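Local coordinates for protein alpha-1,2-mannosyltransferase (Ktr4), putative (Neosartorya fumigata, PDB 7BOP) that belongs to a fungal family of alpha-1,2-mannosyltransferases with the GT-A fold and holds guanosine-5'-diphosphate and a manganese ion, at residues A[231-236]-A[310-315]; A[201-206]-A[337-342]; A[277-282]-A[319-324]. All coordinates share one frame; numbering follows the deposited sequence.

Contact 3 is the central one, fully buried about 7 Å from the middle of the chain. Contacts 1 and 2 lie on opposite sides of that middle, about 33 Å apart between centres. Contact 1 is partly buried, whereas contact 2 is buried although far from the centre. Segment 310-315 of contact 1 leads into helix 316-327, which contact 3 uses, and Leu234 and Trp235 of contact 1 pack on Ile322 of contact 3. Contacts 2 and 3 meet at Tyr341 and Asn282. The chemistry differs. Contact 1 uses a carboxylate and an indole, contact 2 a phenol, a carboxylate and waters, and contact 3 one serine hydroxyl among apolar groups.

Contact 1 (A[231-236]-A[310-315]); sequences VPTLWP and FYERWG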
loop_
_atom_site.group_PDB
_atom_site.type_symbol
_atom_site.label_atom_id
_atom_site.label_comp_id
_atom_site.label_asym_id
_atom_site.label_seq_id
_atom_site.Cartn_x
_atom_site.Cartn_y
_atom_site.Cartn_z
ATOM N N VAL A 231 -7.844 1.021 -15.249
ATOM C CA VAL A 231 -6.978 -0.142 -15.515
ATOM C C VAL A 231 -7.435 -1.081 -16.655
ATOM O O VAL A 231 -7.146 -2.268 -16.599
ATOM C CB VAL A 231 -6.766 -0.979 -14.219
ATOM C CG1 VAL A 231 -5.970 -0.193 -13.184
ATOM C CG2 VAL A 231 -8.093 -1.443 -13.620
ATOM N N PRO A 232 -8.104 -0.561 -17.712
ATOM C CA PRO A 232 -8.685 -1.529 -18.652
ATOM C C PRO A 232 -7.712 -2.494 -19.362
ATOM O O PRO A 232 -8.081 -3.638 -19.569
ATOM C CB PRO A 232 -9.446 -0.643 -19.653
ATOM C CG PRO A 232 -8.805 0.683 -19.549
ATOM C CD PRO A 232 -8.440 0.818 -18.099
ATOM N N THR A 233 -6.498 -2.068 -19.707
ATOM C CA THR A 233 -5.524 -2.986 -20.333
ATOM C C THR A 233 -4.450 -3.538 -19.386
ATOM O O THR A 233 -3.526 -4.222 -19.834
ATOM C CB THR A 233 -4.834 -2.370 -21.577
ATOM O OG1 THR A 233 -4.059 -1.223 -21.207
ATOM C CG2 THR A 233 -5.861 -1.979 -22.634
ATOM N N LEU A 234 -4.577 -3.279 -18.084
ATOM C CA LEU A 234 -3.570 -3.744 -17.120
ATOM C C LEU A 234 -3.474 -5.265 -17.112
ATOM O O LEU A 234 -2.380 -5.816 -17.235
ATOM C CB LEU A 234 -3.865 -3.212 -15.710
ATOM C CG LEU A 234 -2.900 -3.616 -14.592
ATOM C CD1 LEU A 234 -1.451 -3.314 -14.977
ATOM C CD2 LEU A 234 -3.288 -2.884 -13.315
ATOM N N TRP A 235 -4.611 -5.944 -17.005
ATOM C CA TRP A 235 -4.609 -7.408 -16.992
ATOM C C TRP A 235 -4.208 -8.016 -18.344
ATOM O O TRP A 235 -3.404 -8.964 -18.377
ATOM C CB TRP A 235 -5.936 -7.975 -16.484
ATOM C CG TRP A 235 -5.889 -9.450 -16.209
ATOM C CD1 TRP A 235 -6.551 -10.428 -16.881
ATOM C CD2 TRP A 235 -5.117 -10.109 -15.206
ATOM N NE1 TRP A 235 -6.250 -11.657 -16.359
ATOM C CE2 TRP A 235 -5.365 -11.492 -15.330
ATOM C CE3 TRP A 235 -4.249 -9.665 -14.201
ATOM C CZ2 TRP A 235 -4.777 -12.435 -14.489
ATOM C CZ3 TRP A 235 -3.665 -10.598 -13.372
ATOM C CH2 TRP A 235 -3.929 -11.969 -13.518
ATOM N N PRO A 236 -4.754 -7.481 -19.460
ATOM C CA PRO A 236 -4.245 -7.920 -20.759
ATOM C C PRO A 236 -2.717 -7.795 -20.895
ATOM O O PRO A 236 -2.075 -8.736 -21.358
ATOM C CB PRO A 236 -4.976 -7.009 -21.735
ATOM C CG PRO A 236 -6.319 -6.841 -21.093
ATOM C CD PRO A 236 -6.035 -6.757 -19.608
ATOM N N PHE A 310 0.541 6.243 -17.966
ATOM C CA PHE A 310 0.183 7.558 -18.506
ATOM C C PHE A 310 -1.039 7.553 -19.394
ATOM O O PHE A 310 -1.878 8.435 -19.252
ATOM C CB PHE A 310 1.389 8.176 -19.213
ATOM C CG PHE A 310 2.517 8.418 -18.278
ATOM C CD1 PHE A 310 2.509 9.537 -17.461
ATOM C CD2 PHE A 310 3.515 7.476 -18.119
ATOM C CE1 PHE A 310 3.518 9.743 -16.538
ATOM C CE2 PHE A 310 4.536 7.682 -17.212
ATOM C CZ PHE A 310 4.533 8.812 -16.412
ATOM N N TYR A 311 -1.157 6.581 -20.297
ATOM C CA TYR A 311 -2.328 6.514 -21.195
ATOM C C TYR A 311 -3.575 5.989 -20.501
ATOM O O TYR A 311 -4.699 6.219 -20.963
ATOM C CB TYR A 311 -2.022 5.690 -22.450
ATOM C CG TYR A 311 -0.761 6.118 -23.187
ATOM C CD1 TYR A 311 -0.446 7.473 -23.369
ATOM C CD2 TYR A 311 0.113 5.167 -23.714
ATOM C CE1 TYR A 311 0.703 7.865 -24.050
ATOM C CE2 TYR A 311 1.266 5.549 -24.398
ATOM C CZ TYR A 311 1.558 6.894 -24.561
ATOM O OH TYR A 311 2.692 7.266 -25.234
ATOM N N GLU A 312 -3.378 5.267 -19.400
ATOM C CA GLU A 312 -4.460 4.928 -18.489
ATOM C C GLU A 312 -4.038 5.522 -17.155
ATOM O O GLU A 312 -3.169 6.393 -17.148
ATOM C CB GLU A 312 -4.696 3.411 -18.483
ATOM C CG GLU A 312 -5.266 2.945 -19.809
ATOM C CD GLU A 312 -5.368 1.439 -19.966
ATOM O OE1 GLU A 312 -5.449 0.687 -18.964
ATOM O OE2 GLU A 312 -5.400 0.993 -21.133
ATOM N N ARG A 313 -4.622 5.093 -16.038
ATOM C CA ARG A 313 -4.209 5.617 -14.736
ATOM C C ARG A 313 -3.952 4.446 -13.801
ATOM O O ARG A 313 -4.547 4.337 -12.727
ATOM C CB ARG A 313 -5.267 6.577 -14.177
ATOM C CG ARG A 313 -4.747 7.502 -13.078
ATOM C CD ARG A 313 -5.697 7.588 -11.898
ATOM N NE ARG A 313 -5.791 6.301 -11.203
ATOM C CZ ARG A 313 -6.457 6.082 -10.072
ATOM N NH1 ARG A 313 -7.108 7.065 -9.457
ATOM N NH2 ARG A 313 -6.459 4.861 -9.552
ATOM N N TRP A 314 -3.049 3.566 -14.231
ATOM C CA TRP A 314 -2.717 2.373 -13.461
ATOM C C TRP A 314 -2.200 2.783 -12.096
ATOM O O TRP A 314 -1.160 3.434 -12.007
ATOM C CB TRP A 314 -1.651 1.533 -14.181
ATOM C CG TRP A 314 -2.104 0.915 -15.485
ATOM C CD1 TRP A 314 -3.389 0.796 -15.942
ATOM C CD2 TRP A 314 -1.275 0.299 -16.469
ATOM N NE1 TRP A 314 -3.409 0.171 -17.159
ATOM C CE2 TRP A 314 -2.124 -0.153 -17.506
ATOM C CE3 TRP A 314 0.108 0.107 -16.595
ATOM C CZ2 TRP A 314 -1.632 -0.806 -18.646
ATOM C CZ3 TRP A 314 0.593 -0.536 -17.732
ATOM C CH2 TRP A 314 -0.275 -0.981 -18.742
ATOM N N GLY A 315 -2.939 2.423 -11.046
ATOM C CA GLY A 315 -2.526 2.708 -9.678
ATOM C C GLY A 315 -1.369 1.811 -9.259
ATOM O O GLY A 315 -1.235 0.687 -9.736
#
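Glu312 OE1 accepts two hydrogen bonds, one from the backbone of Thr233 across the contact and one from the indole of Trp314 in its own segment. Thr233 N reaches Glu312 OE1 at 3.0 Å and the bond is nearly straight (169°). It meets the syn side of the oxygen, close to the carboxylate plane. Trp314 NE1 lies 2.8 Å from Glu312 OE1 and comes from above that plane, with a more bent N-H (145°). The other oxygen is held too. Thr233 OG1 donates to Glu312 OE2 at 2.6 Å, again from above the plane. Three donors therefore restrict how the carboxylate can turn. Beyond CG the glutamate chain is extended, which carries the carboxylate across to the loop. Pro232 lies against it through CG and CD.

In this GT-A protein the contact joins the start of helix 234-244 to the loop between helices 308-311 and 316-327. Thr233 stands at the N-cap position, but its hydroxyl bonds the glutamate rather than capping the helix. The negative charge of Glu312 close to this helix start is probably favourable.

The indole of Trp314 also packs on the other segment through its carbons. Leu234 lies over one face of it, with CB 4.0 Å from the centroid of the five-membered ring in a CH-pi contact. With Leu234 CG anti to the backbone N (chi1 180°), the branch brings CD1 over the centre of the indole, 3.9 Å from Trp314 CD2. Val231 CG1 meets Trp314 CD1 at 3.9 Å. Leu303 of helix 294-306 touches both Leu234 and Trp314.

Contact 2 (A[201-206]-A[337-342]); sequences CNVDYD and RDIGYN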
loop_
_atom_site.group_PDB
_atom_site.type_symbol
_atom_site.label_atom_id
_atom_site.label_comp_id
_atom_site.label_asym_id
_atom_site.label_seq_id
_atom_site.Cartn_x
_atom_site.Cartn_y
_atom_site.Cartn_z
ATOM N N CYS A 201 -4.570 2.119 17.227
ATOM C CA CYS A 201 -4.239 1.060 18.191
ATOM C C CYS A 201 -2.775 1.049 18.556
ATOM O O CYS A 201 -1.918 1.127 17.681
ATOM C CB CYS A 201 -4.580 -0.330 17.639
ATOM S SG CYS A 201 -6.245 -0.454 16.962
ATOM N N ASN A 202 -2.490 0.921 19.846
ATOM C CA ASN A 202 -1.120 0.690 20.296
ATOM C C ASN A 202 -0.648 -0.642 19.752
ATOM O O ASN A 202 -1.375 -1.629 19.798
ATOM C CB ASN A 202 -1.020 0.706 21.820
ATOM C CG ASN A 202 -1.227 2.096 22.393
ATOM O OD1 ASN A 202 -0.915 3.087 21.752
ATOM N ND2 ASN A 202 -1.764 2.170 23.588
ATOM N N VAL A 203 0.555 -0.643 19.204
ATOM C CA VAL A 203 1.197 -1.850 18.710
ATOM C C VAL A 203 2.488 -1.999 19.517
ATOM O O VAL A 203 3.324 -1.088 19.521
ATOM C CB VAL A 203 1.446 -1.739 17.201
ATOM C CG1 VAL A 203 2.233 -2.941 16.677
ATOM C CG2 VAL A 203 0.114 -1.629 16.473
ATOM N N ASP A 204 2.632 -3.135 20.195
ATOM C CA ASP A 204 3.682 -3.327 21.196
ATOM C C ASP A 204 4.767 -4.317 20.786
ATOM O O ASP A 204 5.446 -4.873 21.641
ATOM C CB ASP A 204 3.026 -3.739 22.522
ATOM C CG ASP A 204 2.212 -2.618 23.128
ATOM O OD1 ASP A 204 2.692 -1.475 23.111
ATOM O OD2 ASP A 204 1.097 -2.874 23.604
ATOM N N TYR A 205 4.922 -4.532 19.481
ATOM C CA TYR A 205 6.022 -5.321 18.943
ATOM C C TYR A 205 6.604 -4.627 17.719
ATOM O O TYR A 205 5.939 -3.799 17.073
ATOM C CB TYR A 205 5.575 -6.756 18.623
ATOM C CG TYR A 205 4.493 -6.848 17.559
ATOM C CD1 TYR A 205 3.139 -6.691 17.891
ATOM C CD2 TYR A 205 4.822 -7.069 16.222
ATOM C CE1 TYR A 205 2.138 -6.761 16.909
ATOM C CE2 TYR A 205 3.832 -7.138 15.236
ATOM C CZ TYR A 205 2.487 -6.979 15.588
ATOM O OH TYR A 205 1.513 -7.048 14.601
ATOM N N ASP A 206 7.848 -4.971 17.409
ATOM C CA ASP A 206 8.552 -4.413 16.274
ATOM C C ASP A 206 8.020 -5.075 14.985
ATOM O O ASP A 206 8.360 -6.220 14.683
ATOM C CB ASP A 206 10.056 -4.643 16.446
ATOM C CG ASP A 206 10.885 -4.023 15.346
ATOM O OD1 ASP A 206 10.343 -3.771 14.242
ATOM O OD2 ASP A 206 12.108 -3.804 15.578
ATOM N N ARG A 337 -4.196 -7.083 10.771
ATOM C CA ARG A 337 -5.513 -6.829 11.339
ATOM C C ARG A 337 -5.446 -6.016 12.628
ATOM O O ARG A 337 -6.364 -5.258 12.917
ATOM C CB ARG A 337 -6.264 -8.137 11.594
ATOM C CG ARG A 337 -5.663 -9.059 12.651
ATOM C CD ARG A 337 -5.821 -10.517 12.246
ATOM N NE ARG A 337 -7.118 -11.027 12.576
ATOM C CZ ARG A 337 -7.708 -12.105 12.049
ATOM N NH1 ARG A 337 -7.166 -12.862 11.086
ATOM N NH2 ARG A 337 -8.901 -12.409 12.506
ATOM N N ASP A 338 -4.341 -6.152 13.360
ATOM C CA ASP A 338 -4.132 -5.451 14.630
ATOM C C ASP A 338 -3.659 -4.004 14.525
ATOM O O ASP A 338 -3.572 -3.322 15.553
ATOM C CB ASP A 338 -3.171 -6.247 15.535
ATOM C CG ASP A 338 -1.820 -6.543 14.874
ATOM O OD1 ASP A 338 -1.777 -6.792 13.647
ATOM O OD2 ASP A 338 -0.801 -6.563 15.590
ATOM N N ILE A 339 -3.351 -3.523 13.317
ATOM C CA ILE A 339 -3.021 -2.109 13.108
ATOM C C ILE A 339 -4.294 -1.376 12.700
ATOM O O ILE A 339 -4.736 -1.463 11.554
ATOM C CB ILE A 339 -1.906 -1.903 12.068
ATOM C CG1 ILE A 339 -0.639 -2.638 12.518
ATOM C CG2 ILE A 339 -1.630 -0.413 11.882
ATOM C CD1 ILE A 339 0.509 -2.578 11.527
ATOM N N GLY A 340 -4.882 -0.670 13.663
ATOM C CA GLY A 340 -6.047 0.155 13.426
ATOM C C GLY A 340 -5.678 1.298 12.506
ATOM O O GLY A 340 -4.710 2.018 12.768
ATOM N N TYR A 341 -6.443 1.468 11.431
ATOM C CA TYR A 341 -6.048 2.356 10.343
ATOM C C TYR A 341 -7.233 2.994 9.640
ATOM O O TYR A 341 -8.278 2.365 9.499
ATOM C CB TYR A 341 -5.198 1.569 9.335
ATOM C CG TYR A 341 -4.668 2.403 8.186
ATOM C CD1 TYR A 341 -3.568 3.246 8.353
ATOM C CD2 TYR A 341 -5.278 2.369 6.940
ATOM C CE1 TYR A 341 -3.087 4.008 7.302
ATOM C CE2 TYR A 341 -4.806 3.136 5.889
ATOM C CZ TYR A 341 -3.705 3.950 6.072
ATOM O OH TYR A 341 -3.241 4.702 5.021
ATOM N N ASN A 342 -7.049 4.240 9.206
ATOM C CA ASN A 342 -8.031 4.958 8.389
ATOM C C ASN A 342 -7.322 5.892 7.417
ATOM O O ASN A 342 -6.490 6.700 7.832
ATOM C CB ASN A 342 -9.016 5.740 9.283
ATOM C CG ASN A 342 -9.790 6.836 8.540
ATOM O OD1 ASN A 342 -9.706 8.002 8.909
ATOM N ND2 ASN A 342 -10.559 6.466 7.514
HETATM O O HOH W 1 -2.948 1.299 14.914
HETATM O O HOH W 2 -2.804 -3.476 18.231
HETATM O O HOH W 3 -0.063 -8.644 12.918
#
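Tyr205 reaches across to Asp338 and ties the loop between strand 198-199 and helix 207-213 to the turn before strand 341-343. Those two strands are neighbours in a small three-stranded antiparallel sheet of this GT-A protein. The tyrosine can be followed outward. At CB, a chi1 of 62° places CG between the backbone N and the carbonyl carbon. The ring then carries the hydroxyl across to Asp338. Val203 CG1, from the same loop, lies over one face of the ring, offset toward the rim. Farther out, Tyr205 CE1 passes 3.2 Å from Asp338 OD2. At the tip, Tyr205 OH donates a hydrogen bond to Asp338 OD2 at 2.6 Å. The carboxylate approaches the ring edge in plane, and the two flat groups are only 4° from coplanar. OD2 uses its syn lone pair. A water completes a small ring of bonds by donating to Tyr205 OH and to Asp338 OD1.

At the other end, sulfur packs on Gly340 and waters link the main chains. Cys201, in a disulfide with Cys355, sets its SG 3.6 Å from both N and CA of Gly340. One water accepts from Cys201 N and donates to Gly340 O. Another donates to Asn202 O and to Asp338 O, both at 2.8 Å. These waters bridge the two backbones, while Gly340 also bonds directly to the backbone of Phe200. Between the polar ends is a small apolar touch, where Val203 CG2 and Ile339 CG1 cross at 4.2 Å.

Contact 3 (A[277-282]-A[319-324]); sequences CHFWSN and VHSIGL
Strand 278-279 of the mixed GT-A sheet meets helix 316-327 here, and Ser321 of the helix accepts the one hydrogen bond between the two segments. Phe279 N donates to Ser321 OG at 2.9 Å, with an N-H...OG angle of 149°. The residues beside it, His278 and Trp280, make backbone hydrogen bonds to Leu224 and Ile222 of strand 218-224. The Phe279 amide is instead satisfied by a helix side chain. Ser321 OG lies anti to its carbonyl carbon (chi1 -58°). From there the hydroxyl also bonds back to Ala317 O, one turn earlier in the helix. OG accepts from Phe279 N and, since a carbonyl can only accept, gives its own hydrogen to Ala317 O. This buried hydroxyl sits tightly against the strand, 3.2 Å from His278 CA and 3.3 Å from His278 CB.

The Phe279 ring lies beside the helix, with CD2 3.4 Å from Ser321 OG. One turn on, packing is apolar: Phe279 CE2 meets Leu324 CD1 at 3.8 Å, the two side chains meeting at a slant. Ser321 CB fills in beside them, 3.9 Å from Phe279 CD2.

The polar atoms of the His278 ring have other partners: ND1 bonds Thr276 O and NE2 a glycerol molecule. On the sheet side, the Phe279 ring meets that of Phe220, and Leu324 also touches Tyr218, both in strand 218-224. Trp257 of helix 255-258 packs on Ser321 and Cys277, the latter in a disulfide with Cys375. Helix 294-306 lies against Val319, His320 and Ile322 of helix 316-327.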
loop_
_atom_site.group_PDB
_atom_site.type_symbol
_atom_site.label_atom_id
_atom_site.label_comp_id
_atom_site.label_asym_id
_atom_site.label_seq_id
_atom_site.Cartn_x
_atom_site.Cartn_y
_atom_site.Cartn_z
ATOM N N CYS A 277 -9.409 -5.960 -7.479
ATOM C CA CYS A 277 -9.123 -5.962 -6.058
ATOM C C CYS A 277 -7.634 -5.750 -5.811
ATOM O O CYS A 277 -6.776 -6.234 -6.560
ATOM C CB CYS A 277 -9.596 -7.246 -5.393
ATOM S SG CYS A 277 -11.393 -7.368 -5.425
ATOM N N HIS A 278 -7.346 -4.996 -4.760
ATOM C CA HIS A 278 -5.994 -4.603 -4.475
ATOM C C HIS A 278 -5.841 -4.316 -3.005
ATOM O O HIS A 278 -6.796 -3.929 -2.316
ATOM C CB HIS A 278 -5.622 -3.366 -5.306
ATOM C CG HIS A 278 -6.503 -2.176 -5.070
ATOM N ND1 HIS A 278 -7.685 -1.978 -5.754
ATOM C CD2 HIS A 278 -6.367 -1.113 -4.241
ATOM C CE1 HIS A 278 -8.237 -0.847 -5.352
ATOM N NE2 HIS A 278 -7.455 -0.301 -4.440
ATOM N N PHE A 279 -4.617 -4.507 -2.538
ATOM C CA PHE A 279 -4.210 -4.070 -1.214
ATOM C C PHE A 279 -4.154 -2.557 -1.294
ATOM O O PHE A 279 -3.649 -2.006 -2.273
ATOM C CB PHE A 279 -2.834 -4.634 -0.883
ATOM C CG PHE A 279 -2.751 -6.132 -1.011
ATOM C CD1 PHE A 279 -3.515 -6.955 -0.193
ATOM C CD2 PHE A 279 -1.903 -6.717 -1.942
ATOM C CE1 PHE A 279 -3.438 -8.333 -0.304
ATOM C CE2 PHE A 279 -1.820 -8.089 -2.059
ATOM C CZ PHE A 279 -2.580 -8.902 -1.237
ATOM N N TRP A 280 -4.698 -1.873 -0.296
ATOM C CA TRP A 280 -4.852 -0.433 -0.405
ATOM C C TRP A 280 -3.541 0.239 -0.001
ATOM O O TRP A 280 -3.280 0.474 1.178
ATOM C CB TRP A 280 -6.041 0.073 0.416
ATOM C CG TRP A 280 -6.605 1.363 -0.084
ATOM C CD1 TRP A 280 -6.563 1.841 -1.367
ATOM C CD2 TRP A 280 -7.343 2.325 0.671
ATOM N NE1 TRP A 280 -7.203 3.038 -1.453
ATOM C CE2 TRP A 280 -7.704 3.365 -0.221
ATOM C CE3 TRP A 280 -7.719 2.423 2.007
ATOM C CZ2 TRP A 280 -8.426 4.489 0.186
ATOM C CZ3 TRP A 280 -8.448 3.541 2.416
ATOM C CH2 TRP A 280 -8.787 4.559 1.506
ATOM N N SER A 281 -2.751 0.557 -1.021
ATOM C CA SER A 281 -1.319 0.834 -0.881
ATOM C C SER A 281 -0.917 2.113 -0.144
ATOM O O SER A 281 0.277 2.305 0.115
ATOM C CB SER A 281 -0.671 0.840 -2.259
ATOM O OG SER A 281 -1.120 1.960 -2.999
ATOM N N ASN A 282 -1.858 3.003 0.164
ATOM C CA ASN A 282 -1.526 4.133 1.049
ATOM C C ASN A 282 -0.891 3.663 2.375
ATOM O O ASN A 282 -0.066 4.372 2.952
ATOM C CB ASN A 282 -2.716 5.061 1.292
ATOM C CG ASN A 282 -3.970 4.324 1.697
ATOM O OD1 ASN A 282 -4.078 3.785 2.795
ATOM N ND2 ASN A 282 -4.940 4.318 0.801
ATOM N N VAL A 319 -1.054 -2.547 -9.311
ATOM C CA VAL A 319 0.232 -3.032 -9.827
ATOM C C VAL A 319 1.029 -3.827 -8.773
ATOM O O VAL A 319 1.513 -4.932 -9.059
ATOM C CB VAL A 319 1.061 -1.880 -10.450
ATOM C CG1 VAL A 319 2.474 -2.340 -10.801
ATOM C CG2 VAL A 319 0.360 -1.340 -11.697
ATOM N N HIS A 320 1.158 -3.287 -7.565
ATOM C CA HIS A 320 1.724 -4.060 -6.440
ATOM C C HIS A 320 0.967 -5.351 -6.178
ATOM O O HIS A 320 1.577 -6.415 -6.000
ATOM C CB HIS A 320 1.742 -3.222 -5.160
ATOM C CG HIS A 320 2.792 -2.157 -5.159
ATOM N ND1 HIS A 320 3.040 -1.365 -4.061
ATOM C CD2 HIS A 320 3.669 -1.765 -6.113
ATOM C CE1 HIS A 320 4.011 -0.516 -4.343
ATOM N NE2 HIS A 320 4.410 -0.735 -5.584
ATOM N N SER A 321 -0.366 -5.251 -6.149
ATOM C CA SER A 321 -1.212 -6.393 -5.821
ATOM C C SER A 321 -1.090 -7.514 -6.833
ATOM O O SER A 321 -1.001 -8.688 -6.454
ATOM C CB SER A 321 -2.673 -5.958 -5.698
ATOM O OG SER A 321 -2.808 -4.949 -4.712
ATOM N N ILE A 322 -1.090 -7.158 -8.115
ATOM C CA ILE A 322 -0.899 -8.150 -9.177
ATOM C C ILE A 322 0.518 -8.746 -9.091
ATOM O O ILE A 322 0.690 -9.961 -9.186
ATOM C CB ILE A 322 -1.165 -7.548 -10.569
ATOM C CG1 ILE A 322 -2.669 -7.285 -10.755
ATOM C CG2 ILE A 322 -0.678 -8.477 -11.661
ATOM C CD1 ILE A 322 -2.992 -6.332 -11.881
ATOM N N GLY A 323 1.521 -7.892 -8.918
ATOM C CA GLY A 323 2.901 -8.367 -8.787
ATOM C C GLY A 323 3.088 -9.355 -7.649
ATOM O O GLY A 323 3.711 -10.407 -7.830
ATOM N N LEU A 324 2.541 -9.016 -6.480
ATOM C CA LEU A 324 2.540 -9.916 -5.321
ATOM C C LEU A 324 1.783 -11.200 -5.616
ATOM O O LEU A 324 2.269 -12.300 -5.317
ATOM C CB LEU A 324 1.922 -9.240 -4.087
ATOM C CG LEU A 324 2.739 -8.083 -3.490
ATOM C CD1 LEU A 324 1.859 -7.181 -2.634
ATOM C CD2 LEU A 324 3.913 -8.624 -2.680
#